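Local coordinates for protein isomaltodextranase (Arthrobacter globiformis, PDB 5AWO) that hydrolyses alpha-1,6-glucosidic linkages of dextran-like polysaccharides, releasing successive isomaltose units from the non-reducing ends of the chains, at residues 324-329 with 355-360. Residues are numbered along the deposited sequence; the frame is centred on the assembly and turned at random.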
# COMPACT_ATOMS: atom_id res chain seq x y z
N ALA A 324 -16.65 1.00 -20.15
CA ALA A 324 -17.44 0.76 -21.36
C ALA A 324 -18.14 -0.58 -21.34
O ALA A 324 -19.04 -0.80 -22.14
CB ALA A 324 -16.55 0.88 -22.57
N SER A 325 -17.71 -1.49 -20.48
CA SER A 325 -18.27 -2.82 -20.44
C SER A 325 -18.07 -3.44 -19.07
O SER A 325 -17.21 -3.01 -18.27
CB SER A 325 -17.59 -3.71 -21.48
OG SER A 325 -16.24 -3.97 -21.05
N ASP A 326 -18.83 -4.50 -18.82
CA ASP A 326 -18.67 -5.28 -17.61
C ASP A 326 -17.34 -5.99 -17.54
O ASP A 326 -16.81 -6.12 -16.44
CB ASP A 326 -19.79 -6.30 -17.46
CG ASP A 326 -21.15 -5.67 -17.24
OD1 ASP A 326 -21.26 -4.48 -16.86
OD2 ASP A 326 -22.18 -6.35 -17.48
N GLU A 327 -16.77 -6.41 -18.67
CA GLU A 327 -15.43 -6.97 -18.63
C GLU A 327 -14.41 -5.95 -18.15
O GLU A 327 -13.52 -6.29 -17.38
CB GLU A 327 -15.01 -7.59 -19.96
CG GLU A 327 -15.81 -8.83 -20.38
CD GLU A 327 -15.78 -10.01 -19.40
OE1 GLU A 327 -14.79 -10.24 -18.64
OE2 GLU A 327 -16.79 -10.75 -19.34
N GLU A 328 -14.50 -4.70 -18.59
CA GLU A 328 -13.60 -3.68 -18.09
C GLU A 328 -13.79 -3.44 -16.58
O GLU A 328 -12.83 -3.25 -15.85
CB GLU A 328 -13.80 -2.36 -18.83
CG GLU A 328 -13.29 -2.36 -20.27
CD GLU A 328 -13.40 -1.02 -20.99
OE1 GLU A 328 -13.98 -0.09 -20.39
OE2 GLU A 328 -12.82 -0.89 -22.10
N ARG A 329 -15.04 -3.44 -16.12
CA ARG A 329 -15.32 -3.25 -14.70
C ARG A 329 -14.67 -4.36 -13.88
O ARG A 329 -14.05 -4.09 -12.84
CB ARG A 329 -16.81 -3.18 -14.43
CG ARG A 329 -17.46 -1.90 -14.88
CD ARG A 329 -18.99 -1.93 -14.70
NE ARG A 329 -19.70 -2.16 -15.95
CZ ARG A 329 -19.83 -1.26 -16.92
NH1 ARG A 329 -20.48 -1.57 -18.04
NH2 ARG A 329 -19.29 -0.05 -16.81
N ASN A 355 -24.27 -1.71 -11.20
CA ASN A 355 -22.88 -2.15 -11.07
C ASN A 355 -22.41 -2.51 -9.68
O ASN A 355 -21.23 -2.76 -9.48
CB ASN A 355 -21.95 -1.09 -11.67
CG ASN A 355 -22.04 -1.05 -13.16
OD1 ASN A 355 -22.12 -2.11 -13.78
ND2 ASN A 355 -22.00 0.13 -13.73
N ALA A 356 -23.30 -2.56 -8.70
CA ALA A 356 -22.90 -2.99 -7.34
C ALA A 356 -22.15 -4.30 -7.31
O ALA A 356 -21.21 -4.50 -6.54
CB ALA A 356 -24.13 -3.08 -6.43
N TRP A 357 -22.58 -5.23 -8.17
CA TRP A 357 -21.95 -6.54 -8.24
C TRP A 357 -20.40 -6.53 -8.40
O TRP A 357 -19.71 -7.43 -7.95
CB TRP A 357 -22.59 -7.36 -9.39
CG TRP A 357 -22.34 -6.71 -10.73
CD1 TRP A 357 -23.14 -5.80 -11.37
CD2 TRP A 357 -21.21 -6.91 -11.57
NE1 TRP A 357 -22.57 -5.41 -12.54
CE2 TRP A 357 -21.37 -6.06 -12.69
CE3 TRP A 357 -20.06 -7.69 -11.48
CZ2 TRP A 357 -20.45 -6.02 -13.72
CZ3 TRP A 357 -19.12 -7.63 -12.50
CH2 TRP A 357 -19.33 -6.79 -13.62
N VAL A 358 -19.86 -5.49 -9.05
CA VAL A 358 -18.41 -5.36 -9.31
C VAL A 358 -17.63 -5.47 -7.99
O VAL A 358 -16.54 -6.06 -7.90
CB VAL A 358 -18.09 -3.97 -9.98
CG1 VAL A 358 -16.58 -3.71 -10.11
CG2 VAL A 358 -18.77 -3.87 -11.35
N TYR A 359 -18.23 -4.88 -6.97
CA TYR A 359 -17.57 -4.63 -5.70
C TYR A 359 -17.87 -5.71 -4.65
O TYR A 359 -17.22 -5.75 -3.60
CB TYR A 359 -18.03 -3.29 -5.18
CG TYR A 359 -17.67 -2.14 -6.09
CD1 TYR A 359 -16.35 -1.95 -6.53
CD2 TYR A 359 -18.63 -1.24 -6.54
CE1 TYR A 359 -16.00 -0.89 -7.34
CE2 TYR A 359 -18.28 -0.17 -7.35
CZ TYR A 359 -16.97 -0.01 -7.76
OH TYR A 359 -16.61 1.07 -8.55
N THR A 360 -18.85 -6.57 -4.93
CA THR A 360 -19.43 -7.44 -3.90
C THR A 360 -19.30 -8.94 -4.21
O THR A 360 -20.08 -9.75 -3.69
CB THR A 360 -20.88 -7.05 -3.62
OG1 THR A 360 -21.66 -7.22 -4.82
CG2 THR A 360 -20.96 -5.61 -3.12
O HOH W 1 -23.44 -3.69 -15.25
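Arg329 leans on Val358 and Asn355, and its long chain, part hydrocarbon and part cation, suits both neighbours. Its CB packs against Val358 CG2 at 3.7 Å, an apolar touch where the two backbones come nearest. The chain then runs out to CD, which rests 3.3 Å from Asn355 OD1 and also lies near Val358 CG2. A bend at chi3 (-103°) turns the guanidinium back over the first turn of its own helix, where Ser325 O sits above one face and Asn355 ND2 lies over the other. NE comes close to Asn355 OD1 but at a poor angle for a hydrogen bond; its proton goes instead to Asp326 OD1, 2.9 Å away, in the guanidinium plane and on the anti lone pair. NH1 adds a longer, more bent bond to the same oxygen, giving a side-on salt bridge. At the tip, NH2 bonds to the carbonyls of Ala320 and Phe323, tying the helix start to the preceding loop. With an alanine here, Asp326 would probably lose its charge partner and those two carbonyls a donor, while a gap would open beside Asn355.

Asp326 OD1 also reaches the edge of the Trp357 ring, 3.6 Å from CZ2, with carboxylate and ring planes 78° apart. A water lies between Asp326 OD1 and Asn355 OD1, joining the segments, with a weak bond from Trp357 NE1; the indole thus turns its C-H rim to the carboxylate and its N-H to the water.

In the eight-stranded parallel TIM barrel of this GH27 enzyme, the contact sets the N-terminal turn of helix 326-339, which precedes strand 343-345, against the loop leading from that strand to helix 362-370. Val358 continues the packing along helix 326-339 onto Met332 and Met333.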